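Local coordinates for agmatinase (Burkholderia thailandensis, PDB 4DZ4), which probably hydrolyses agmatine to putrescine and urea, using a pair of manganese ions in each subunit, at residues B[160-165]-B[247-252]; B[52-57]-B[132-137]; B[66-71]-B[291-296]; B[201-206]-B[260-265]. All coordinates share one frame; numbering follows the deposited sequence.

Interaction 1. Residues B[160-165]-B[247-252]; sequences IHFDAH and IDCLDP. With MN (manganese (II) ion), chain Q; MN (manganese (II) ion), chain P.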
# COMPACT_ATOMS: atom_id res chain seq x y z
N ILE B 160 -34.05 -8.60 2.49
CA ILE B 160 -33.08 -9.55 1.92
C ILE B 160 -31.72 -8.95 2.24
O ILE B 160 -31.33 -7.92 1.71
CB ILE B 160 -33.24 -9.74 0.40
CG1 ILE B 160 -34.65 -10.26 0.05
CG2 ILE B 160 -32.15 -10.71 -0.09
CD1 ILE B 160 -34.92 -10.29 -1.45
N HIS B 161 -30.98 -9.61 3.12
CA HIS B 161 -29.82 -9.00 3.79
C HIS B 161 -28.58 -9.84 3.59
O HIS B 161 -28.54 -10.98 4.06
CB HIS B 161 -30.22 -8.85 5.26
CG HIS B 161 -29.12 -8.39 6.19
ND1 HIS B 161 -29.21 -8.58 7.53
CD2 HIS B 161 -27.94 -7.69 5.97
CE1 HIS B 161 -28.13 -8.06 8.14
NE2 HIS B 161 -27.35 -7.51 7.20
N PHE B 162 -27.61 -9.33 2.83
CA PHE B 162 -26.36 -10.04 2.58
C PHE B 162 -25.32 -9.46 3.55
O PHE B 162 -25.10 -8.25 3.54
CB PHE B 162 -25.89 -9.82 1.14
CG PHE B 162 -26.74 -10.48 0.11
CD1 PHE B 162 -26.37 -11.71 -0.46
CD2 PHE B 162 -27.91 -9.87 -0.34
CE1 PHE B 162 -27.15 -12.34 -1.43
CE2 PHE B 162 -28.69 -10.47 -1.34
CZ PHE B 162 -28.31 -11.70 -1.89
N ASP B 163 -24.66 -10.30 4.36
CA ASP B 163 -23.81 -9.78 5.44
C ASP B 163 -23.13 -10.92 6.13
O ASP B 163 -23.72 -12.00 6.27
CB ASP B 163 -24.70 -9.05 6.47
CG ASP B 163 -23.99 -7.93 7.22
OD1 ASP B 163 -22.84 -8.12 7.69
OD2 ASP B 163 -24.64 -6.89 7.43
N ALA B 164 -21.92 -10.68 6.62
CA ALA B 164 -21.33 -11.59 7.60
C ALA B 164 -22.03 -11.49 8.97
O ALA B 164 -21.87 -12.39 9.80
CB ALA B 164 -19.83 -11.29 7.77
N HIS B 165 -22.76 -10.39 9.19
CA HIS B 165 -23.33 -10.01 10.50
C HIS B 165 -24.85 -9.84 10.42
O HIS B 165 -25.38 -9.23 9.51
CB HIS B 165 -22.75 -8.67 10.99
CG HIS B 165 -21.25 -8.63 10.98
ND1 HIS B 165 -20.53 -8.16 9.93
CD2 HIS B 165 -20.33 -9.02 11.95
CE1 HIS B 165 -19.21 -8.27 10.22
NE2 HIS B 165 -19.10 -8.77 11.45
N ILE B 247 -21.00 -5.27 1.92
CA ILE B 247 -19.89 -5.85 1.17
C ILE B 247 -19.07 -6.88 1.97
O ILE B 247 -18.45 -7.78 1.38
CB ILE B 247 -19.00 -4.74 0.55
CG1 ILE B 247 -18.30 -5.24 -0.75
CG2 ILE B 247 -18.03 -4.16 1.61
CD1 ILE B 247 -19.21 -5.68 -1.88
N ASP B 248 -19.12 -6.81 3.30
CA ASP B 248 -18.42 -7.82 4.13
C ASP B 248 -19.09 -9.20 4.12
O ASP B 248 -18.57 -10.15 4.71
CB ASP B 248 -18.13 -7.30 5.56
CG ASP B 248 -19.35 -7.31 6.52
OD1 ASP B 248 -19.27 -6.54 7.51
OD2 ASP B 248 -20.36 -8.03 6.31
N CYS B 249 -20.22 -9.31 3.41
CA CYS B 249 -20.76 -10.64 3.04
C CYS B 249 -19.63 -11.42 2.27
O CYS B 249 -19.43 -12.62 2.49
CB CYS B 249 -21.96 -10.46 2.11
SG CYS B 249 -22.68 -12.04 1.61
N LEU B 250 -18.90 -10.71 1.42
CA LEU B 250 -17.83 -11.32 0.65
C LEU B 250 -16.65 -11.63 1.57
O LEU B 250 -16.41 -10.91 2.54
CB LEU B 250 -17.37 -10.38 -0.49
CG LEU B 250 -18.50 -9.95 -1.42
CD1 LEU B 250 -17.96 -9.07 -2.56
CD2 LEU B 250 -19.24 -11.15 -2.00
N ASP B 251 -15.95 -12.71 1.26
CA ASP B 251 -14.72 -13.02 1.98
C ASP B 251 -13.77 -11.83 1.91
O ASP B 251 -13.74 -11.15 0.90
CB ASP B 251 -14.04 -14.26 1.40
CG ASP B 251 -12.96 -14.79 2.36
OD1 ASP B 251 -13.29 -15.52 3.32
OD2 ASP B 251 -11.81 -14.36 2.19
N PRO B 252 -12.98 -11.60 2.96
CA PRO B 252 -11.94 -10.54 2.90
C PRO B 252 -11.00 -10.62 1.69
O PRO B 252 -10.44 -9.60 1.30
CB PRO B 252 -11.18 -10.72 4.23
CG PRO B 252 -12.28 -11.22 5.20
CD PRO B 252 -13.13 -12.15 4.33
MN MN Q . -21.30 -6.78 8.25
MN MN P . -24.03 -5.08 8.52
O HOH W 1 -22.53 -5.75 9.57
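Asp-248, in the loop after strand 240-246, meets Asp-163, Ala-164 and His-165 at the C-terminal end of strand 158-162, and a manganese ion lies where they converge. From its CB, 4.2 Å from the manganese of chain Q, the side chain turns so that CG lies between the backbone N and the carbonyl carbon (chi1 78°), which brings both carboxylate oxygens onto the metal. OD1 binds the manganese of chain Q at 2.2 Å and lies close to the edge of the His-165 ring, whose ND1 is a fellow ligand. OD2 binds the same ion more loosely, at 2.5 Å. It also accepts the Ala-164 N-H at 3.1 Å, nearly along its own C-O axis, so the backbone that carries the metal ligands helps hold this carboxylate in place. Beside it on the same ion, the Asp-163 carboxylate is turned 56° from that of Asp-248 and bridges the two metals: OD1 binds the manganese of chain Q at 2.1 Å and OD2 that of chain P at 2.2 Å. Each oxygen of this bridging carboxylate also accepts a hydrogen bond. OD1 takes the N-H of His-165 in an Asx turn, from above the carboxylate plane, and OD2 takes NE2 of His-161 at 2.8 Å on its anti side. Further back along strand 158-162, SG of Cys-249 packs 3.9 Å from CB of Phe-162. Water 1 spans the two ions, and Asp-246, His-139 and Asp-167 complete the binuclear manganese centre characteristic of the arginase family.

Interaction 2. Residues B[52-57]-B[132-137]; sequences SGVPLD and MLTLGG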
# COMPACT_ATOMS: atom_id res chain seq x y z
N SER B 52 -27.82 7.44 -4.74
CA SER B 52 -27.33 8.53 -3.90
C SER B 52 -26.40 7.92 -2.88
O SER B 52 -26.44 6.70 -2.66
CB SER B 52 -28.48 9.29 -3.21
OG SER B 52 -29.12 8.50 -2.21
N GLY B 53 -25.56 8.75 -2.28
CA GLY B 53 -24.64 8.27 -1.23
C GLY B 53 -25.08 8.76 0.15
O GLY B 53 -25.65 9.86 0.29
N VAL B 54 -24.79 7.97 1.17
CA VAL B 54 -24.94 8.42 2.57
C VAL B 54 -23.60 8.15 3.24
O VAL B 54 -23.30 7.01 3.57
CB VAL B 54 -26.09 7.70 3.35
CG1 VAL B 54 -26.19 8.29 4.75
CG2 VAL B 54 -27.44 7.88 2.65
N PRO B 55 -22.76 9.19 3.39
CA PRO B 55 -21.33 8.98 3.74
C PRO B 55 -21.11 8.95 5.25
O PRO B 55 -20.42 9.80 5.82
CB PRO B 55 -20.66 10.21 3.12
CG PRO B 55 -21.70 11.28 3.24
CD PRO B 55 -23.00 10.57 2.90
N LEU B 56 -21.70 7.95 5.89
CA LEU B 56 -21.67 7.83 7.36
C LEU B 56 -20.69 6.76 7.81
O LEU B 56 -20.71 5.64 7.26
CB LEU B 56 -23.06 7.43 7.83
CG LEU B 56 -23.26 7.24 9.34
CD1 LEU B 56 -23.10 8.57 10.11
CD2 LEU B 56 -24.63 6.62 9.65
N ASP B 57 -19.87 7.03 8.82
CA ASP B 57 -19.19 5.90 9.49
C ASP B 57 -19.15 6.08 11.01
O ASP B 57 -18.41 5.39 11.72
CB ASP B 57 -17.80 5.56 8.91
CG ASP B 57 -16.80 6.70 9.02
OD1 ASP B 57 -17.09 7.67 9.73
OD2 ASP B 57 -15.74 6.61 8.37
N MET B 132 -34.98 3.82 -4.85
CA MET B 132 -33.68 4.25 -4.30
C MET B 132 -32.67 3.12 -4.34
O MET B 132 -32.95 2.02 -3.88
CB MET B 132 -33.80 4.75 -2.86
CG MET B 132 -34.57 6.05 -2.74
SD MET B 132 -34.61 6.63 -1.03
CE MET B 132 -32.89 7.08 -0.72
N LEU B 133 -31.52 3.40 -4.94
CA LEU B 133 -30.34 2.54 -4.80
C LEU B 133 -29.28 3.37 -4.05
O LEU B 133 -28.71 4.32 -4.60
CB LEU B 133 -29.84 2.17 -6.21
CG LEU B 133 -28.61 1.26 -6.26
CD1 LEU B 133 -28.76 0.08 -5.34
CD2 LEU B 133 -28.31 0.81 -7.70
N THR B 134 -29.06 3.03 -2.78
CA THR B 134 -28.25 3.90 -1.93
C THR B 134 -26.88 3.28 -1.66
O THR B 134 -26.78 2.09 -1.42
CB THR B 134 -29.01 4.21 -0.63
OG1 THR B 134 -30.31 4.72 -0.96
CG2 THR B 134 -28.28 5.29 0.20
N LEU B 135 -25.84 4.10 -1.74
CA LEU B 135 -24.45 3.64 -1.51
C LEU B 135 -24.04 4.14 -0.14
O LEU B 135 -24.12 5.34 0.12
CB LEU B 135 -23.53 4.25 -2.57
CG LEU B 135 -23.94 4.01 -4.03
CD1 LEU B 135 -22.97 4.70 -5.02
CD2 LEU B 135 -24.06 2.51 -4.29
N GLY B 136 -23.59 3.22 0.72
CA GLY B 136 -23.07 3.58 2.02
C GLY B 136 -21.55 3.85 1.98
O GLY B 136 -20.92 3.68 0.96
N GLY B 137 -20.94 4.24 3.11
CA GLY B 137 -21.63 4.45 4.38
C GLY B 137 -21.78 3.14 5.15
O GLY B 137 -21.87 2.04 4.58
O HOH W 2 -30.71 6.50 -3.20
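The carbonyl O of Ser-52 is gripped by the N-H of Leu-135 in a nearly straight bond of 2.8 Å, with the CA-H of Thr-134 as a second, weaker contact. Strands 49-54 and 131-136 are neighbours in the central parallel sheet of the arginase alpha/beta fold, and their short segments run at 39° to each other. The usual parallel alternation follows: Ser-52 N donates to Leu-133 O at 3.2 Å, and Val-54 N to Leu-135 O at 2.9 Å.

Ser-52, Val-54 and Thr-134 share one face of the sheet. The side chains of Val-54 and Thr-134 meet at an oblique angle through their CG2 methyls, 3.7 Å apart, on the face covered by helices 114-126 and 142-153, which supply Ile-118 against the valine and Leu-145 against the threonine. The hydroxyls of Ser-52 and Thr-134 do not bond directly. OG of Ser-52 lies 2.7 Å from water 2, which is also 2.9 Å from OG1 of Thr-134 and makes a weak bond to Leu-133 O. His-121 is a further partner of the serine. Leu-135 points to the other face, as does Leu-133, which packs against helix 300-323.

Towards Gly-137 the two segments stay in touch through CA-H...O contacts. Pro-55 forms an inverse gamma turn that curls Val-54 O and Leu-56 O towards Gly-137, which follows a cis peptide bond and has a positive phi of 85°. The CA of Gly-137 lies 3.2 Å from Val-54 O and 3.2 Å from Leu-56 O.

Interaction 3. Residues B[66-71]-B[291-296]; sequences ARLGPS and VAPAYD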
# COMPACT_ATOMS: atom_id res chain seq x y z
N ALA B 66 -15.87 3.95 6.15
CA ALA B 66 -17.02 3.83 5.25
C ALA B 66 -17.60 5.16 4.84
O ALA B 66 -18.40 5.21 3.89
CB ALA B 66 -18.10 2.94 5.86
N ARG B 67 -17.23 6.25 5.50
CA ARG B 67 -17.71 7.56 5.06
C ARG B 67 -17.31 7.88 3.60
O ARG B 67 -17.99 8.63 2.92
CB ARG B 67 -17.26 8.69 6.02
CG ARG B 67 -15.76 8.95 6.00
CD ARG B 67 -15.40 10.18 6.87
NE ARG B 67 -15.73 9.91 8.28
CZ ARG B 67 -15.55 10.74 9.28
NH1 ARG B 67 -14.98 11.93 9.08
NH2 ARG B 67 -15.94 10.38 10.50
N LEU B 68 -16.19 7.33 3.15
CA LEU B 68 -15.72 7.55 1.80
C LEU B 68 -16.24 6.49 0.80
O LEU B 68 -15.90 6.50 -0.38
CB LEU B 68 -14.19 7.57 1.81
CG LEU B 68 -13.54 8.80 2.45
CD1 LEU B 68 -12.06 8.48 2.65
CD2 LEU B 68 -13.72 10.04 1.58
N GLY B 69 -17.06 5.57 1.29
CA GLY B 69 -17.59 4.49 0.45
C GLY B 69 -18.30 4.96 -0.83
O GLY B 69 -18.07 4.41 -1.90
N PRO B 70 -19.16 5.98 -0.74
CA PRO B 70 -19.89 6.33 -1.96
C PRO B 70 -18.97 6.80 -3.08
O PRO B 70 -19.16 6.40 -4.24
CB PRO B 70 -20.83 7.46 -1.49
CG PRO B 70 -21.10 7.10 -0.06
CD PRO B 70 -19.75 6.63 0.45
N SER B 71 -17.97 7.62 -2.74
CA SER B 71 -17.03 8.09 -3.76
C SER B 71 -16.25 6.91 -4.34
O SER B 71 -15.93 6.90 -5.52
CB SER B 71 -16.08 9.17 -3.20
OG SER B 71 -15.29 8.68 -2.13
N VAL B 291 -18.41 -0.25 2.23
CA VAL B 291 -17.13 -0.10 1.50
C VAL B 291 -16.27 0.98 2.21
O VAL B 291 -16.76 2.10 2.44
CB VAL B 291 -17.37 0.26 0.02
CG1 VAL B 291 -16.03 0.56 -0.65
CG2 VAL B 291 -18.11 -0.90 -0.72
N ALA B 292 -15.03 0.62 2.57
CA ALA B 292 -14.12 1.54 3.28
C ALA B 292 -12.83 1.62 2.46
O ALA B 292 -11.97 0.74 2.56
CB ALA B 292 -13.87 1.02 4.71
N PRO B 293 -12.71 2.64 1.58
CA PRO B 293 -11.63 2.61 0.59
C PRO B 293 -10.21 2.68 1.19
O PRO B 293 -9.23 2.22 0.55
CB PRO B 293 -11.91 3.83 -0.30
CG PRO B 293 -12.87 4.67 0.49
CD PRO B 293 -13.70 3.69 1.28
N ALA B 294 -10.07 3.24 2.38
CA ALA B 294 -8.73 3.25 3.03
C ALA B 294 -8.19 1.85 3.25
O ALA B 294 -6.99 1.68 3.36
CB ALA B 294 -8.78 3.99 4.35
N TYR B 295 -9.09 0.85 3.34
CA TYR B 295 -8.69 -0.56 3.49
C TYR B 295 -8.84 -1.34 2.19
O TYR B 295 -8.57 -2.53 2.16
CB TYR B 295 -9.54 -1.22 4.57
CG TYR B 295 -9.17 -0.66 5.94
CD1 TYR B 295 -8.07 -1.17 6.63
CD2 TYR B 295 -9.88 0.40 6.50
CE1 TYR B 295 -7.69 -0.63 7.85
CE2 TYR B 295 -9.51 0.94 7.73
CZ TYR B 295 -8.42 0.41 8.40
OH TYR B 295 -8.05 0.96 9.62
N ASP B 296 -9.27 -0.67 1.12
CA ASP B 296 -9.37 -1.37 -0.16
C ASP B 296 -8.00 -1.61 -0.81
O ASP B 296 -6.99 -0.95 -0.47
CB ASP B 296 -10.29 -0.61 -1.13
CG ASP B 296 -11.00 -1.52 -2.12
OD1 ASP B 296 -10.71 -2.75 -2.15
OD2 ASP B 296 -11.88 -1.01 -2.85
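The flat peptide joining Leu-68 to Gly-69 offers one face to the ring of Pro-293, whose CG and CD ride over it. CG lies 3.6 Å from Leu-68 O, and CD lies 3.8 Å from Leu-68 C. At the edges of the same peptide its polar atoms are taken up within their own segment: Leu-68 O accepts OG of Ser-71 at 2.9 Å, tilted 25° from the carbonyl plane, and Gly-69 N donates to Ala-66 O at 2.9 Å. Pro-293 CG also presses on CB of Leu-68 at 3.4 Å, tighter than ordinary van der Waals contact. Since CG of Leu-68 stands anti to the carbonyl carbon (chi1 -72°), it leaves CB as the atom of the side chain that the proline meets.

In the alpha/beta fold of the arginase family, this contact sets the 3-10 turn and first residues of helix 69-76 against the loop that links strand 282-289 to helix 300-323. The helix adds Ala-72 against Pro-293 and Val-73 against Val-291.

No hydrogen bond crosses between the segments. Val-291 O is buried here without a hydrogen-bonding partner, and carbon atoms surround it instead: the CA of Ala-66 points its hydrogen at this oxygen from 3.3 Å (157° at the hydrogen), and the CA of Gly-69 comes to 3.2 Å, an approach eased by the lack of a side chain. CB of Ala-292 lies 3.8 Å from Ala-66 N. Tyr-295 of the fourth subunit and Tyr-29 of the third both pack on Leu-68.

Interaction 4. Residues B[201-206]-B[260-265]; sequences GIRTWN and TPVAGG. With EDO (1,2-ethanediol), chain R.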
# COMPACT_ATOMS: atom_id res chain seq x y z
N GLY B 201 -25.05 -15.31 4.02
CA GLY B 201 -23.60 -15.19 4.20
C GLY B 201 -23.18 -15.02 5.67
O GLY B 201 -21.99 -14.86 5.97
N ILE B 202 -24.17 -15.07 6.56
CA ILE B 202 -23.94 -14.94 8.02
C ILE B 202 -22.84 -15.86 8.52
O ILE B 202 -22.78 -17.03 8.16
CB ILE B 202 -25.24 -15.16 8.83
CG1 ILE B 202 -26.32 -14.12 8.44
CG2 ILE B 202 -24.92 -15.15 10.35
CD1 ILE B 202 -25.97 -12.67 8.82
N ARG B 203 -21.96 -15.33 9.35
CA ARG B 203 -20.91 -16.15 9.94
C ARG B 203 -20.43 -15.53 11.25
O ARG B 203 -19.24 -15.66 11.63
CB ARG B 203 -19.77 -16.39 8.95
CG ARG B 203 -19.21 -15.14 8.28
CD ARG B 203 -18.26 -15.56 7.15
NE ARG B 203 -17.57 -14.43 6.50
CZ ARG B 203 -18.07 -13.61 5.58
NH1 ARG B 203 -17.28 -12.67 5.05
NH2 ARG B 203 -19.33 -13.71 5.14
N THR B 204 -21.38 -14.92 11.98
CA THR B 204 -21.12 -14.45 13.33
C THR B 204 -22.34 -14.78 14.19
O THR B 204 -23.44 -14.99 13.65
CB THR B 204 -20.84 -12.93 13.42
OG1 THR B 204 -21.82 -12.20 12.67
CG2 THR B 204 -19.42 -12.62 12.88
N TRP B 205 -22.11 -14.84 15.49
CA TRP B 205 -23.08 -15.43 16.41
C TRP B 205 -23.96 -14.44 17.11
O TRP B 205 -23.48 -13.45 17.65
CB TRP B 205 -22.37 -16.27 17.49
CG TRP B 205 -23.37 -16.96 18.38
CD1 TRP B 205 -23.81 -16.55 19.63
CD2 TRP B 205 -24.16 -18.13 18.06
NE1 TRP B 205 -24.76 -17.42 20.12
CE2 TRP B 205 -25.02 -18.38 19.22
CE3 TRP B 205 -24.22 -19.00 16.96
CZ2 TRP B 205 -25.91 -19.45 19.27
CZ3 TRP B 205 -25.12 -20.07 17.02
CH2 TRP B 205 -25.93 -20.30 18.15
N ASN B 206 -25.26 -14.75 17.16
CA ASN B 206 -26.21 -14.02 18.01
C ASN B 206 -27.04 -15.05 18.78
O ASN B 206 -27.47 -16.06 18.21
CB ASN B 206 -27.13 -13.17 17.12
CG ASN B 206 -28.01 -12.18 17.89
OD1 ASN B 206 -28.15 -12.22 19.11
ND2 ASN B 206 -28.66 -11.30 17.12
N THR B 260 -15.28 -4.39 9.22
CA THR B 260 -15.41 -5.59 10.07
C THR B 260 -15.27 -6.87 9.24
O THR B 260 -16.25 -7.62 9.03
CB THR B 260 -16.75 -5.62 10.89
OG1 THR B 260 -17.84 -5.34 10.00
CG2 THR B 260 -16.74 -4.59 12.00
N PRO B 261 -14.04 -7.16 8.77
CA PRO B 261 -13.79 -8.33 7.93
C PRO B 261 -13.88 -9.64 8.74
O PRO B 261 -13.30 -9.74 9.86
CB PRO B 261 -12.35 -8.10 7.44
CG PRO B 261 -11.70 -7.23 8.48
CD PRO B 261 -12.83 -6.31 8.90
N VAL B 262 -14.53 -10.64 8.16
CA VAL B 262 -14.70 -11.94 8.82
C VAL B 262 -14.34 -13.05 7.81
O VAL B 262 -14.96 -13.13 6.73
CB VAL B 262 -16.16 -12.16 9.31
CG1 VAL B 262 -16.27 -13.46 10.09
CG2 VAL B 262 -16.64 -10.99 10.15
N ALA B 263 -13.36 -13.88 8.16
CA ALA B 263 -12.92 -14.94 7.24
C ALA B 263 -14.07 -15.93 6.91
O ALA B 263 -14.97 -16.13 7.74
CB ALA B 263 -11.79 -15.72 7.90
N GLY B 264 -13.97 -16.55 5.74
CA GLY B 264 -14.88 -17.66 5.34
C GLY B 264 -16.10 -17.23 4.52
O GLY B 264 -17.12 -17.93 4.51
N GLY B 265 -16.04 -16.09 3.86
CA GLY B 265 -17.23 -15.53 3.21
C GLY B 265 -17.43 -15.99 1.76
O GLY B 265 -16.80 -16.94 1.28
C1 EDO R . -24.21 -13.27 21.87
O1 EDO R . -25.33 -12.77 21.07
C2 EDO R . -22.85 -12.66 21.49
O2 EDO R . -22.20 -13.40 20.43
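The CA atoms of Arg-203 and Val-262, the nearest across the segments, lie 7.6 Å apart. The chain of 201-206 turns a corner at Gly-201, whose phi is 94°, while 260-265 is an irregular loop, and the long side chain of Arg-203 makes most of the contact. With chi1 at 51°, this side chain leaves the backbone toward Val-262, runs extended from CG to NE and slides past in the opposite direction, its CG 3.8 Å from CG1 of the valine.

The guanidinium grips one oxygen side-on. NH1 reaches Val-262 O at 2.9 Å in the carbonyl plane, and NE reaches Val-262 O at 2.9 Å from above that plane; the oxygen itself lies in the guanidinium plane. A weak bond of 3.3 Å runs from NE to Ala-263 O. NH2 turns back to Gly-201 O at 3.0 Å and also bonds to Cys-249 O, which fixes the rotation of the flat group. Thr-204 adds a looser touch of its CG2 on CG2 of Val-262 at 4.2 Å.

Val-262 packs on the manganese ligand His-165, placing the loop in the second shell of the metal site. Asp-251 receives the N-H groups of Gly-264 and Gly-265 ahead of helix 268-276, while Gly-201 and Ile-202 hydrogen-bond through their backbones to Leu-215 and Ala-217, at strand 213-216, outermost in the sheet of this chain, and the start of helix 217-223.

From the N terminus, residues 52-57 open interaction 2 and 66-71 open interaction 3. Interaction 2 closes first, at 132-137, so the two cross, and Gly-137 N meets Ala-66 O. The chain then opens interaction 1 at 160-165 and interaction 4 at 201-206, and closes them in the same order at 247-252 and 260-265, so these also cross. Both fall within the span that interaction 3 completes at 291-296, where Val-291 touches Ile-247. Interaction 2 ties neighbouring central strands, interactions 1 and 4 tie the ends of adjacent strands 158-162 and 198-202 to the loop between strand 240-246 and helix 268-276, and interaction 3 the start of helix 69-76 to the loop between strand 282-289 and helix 300-323.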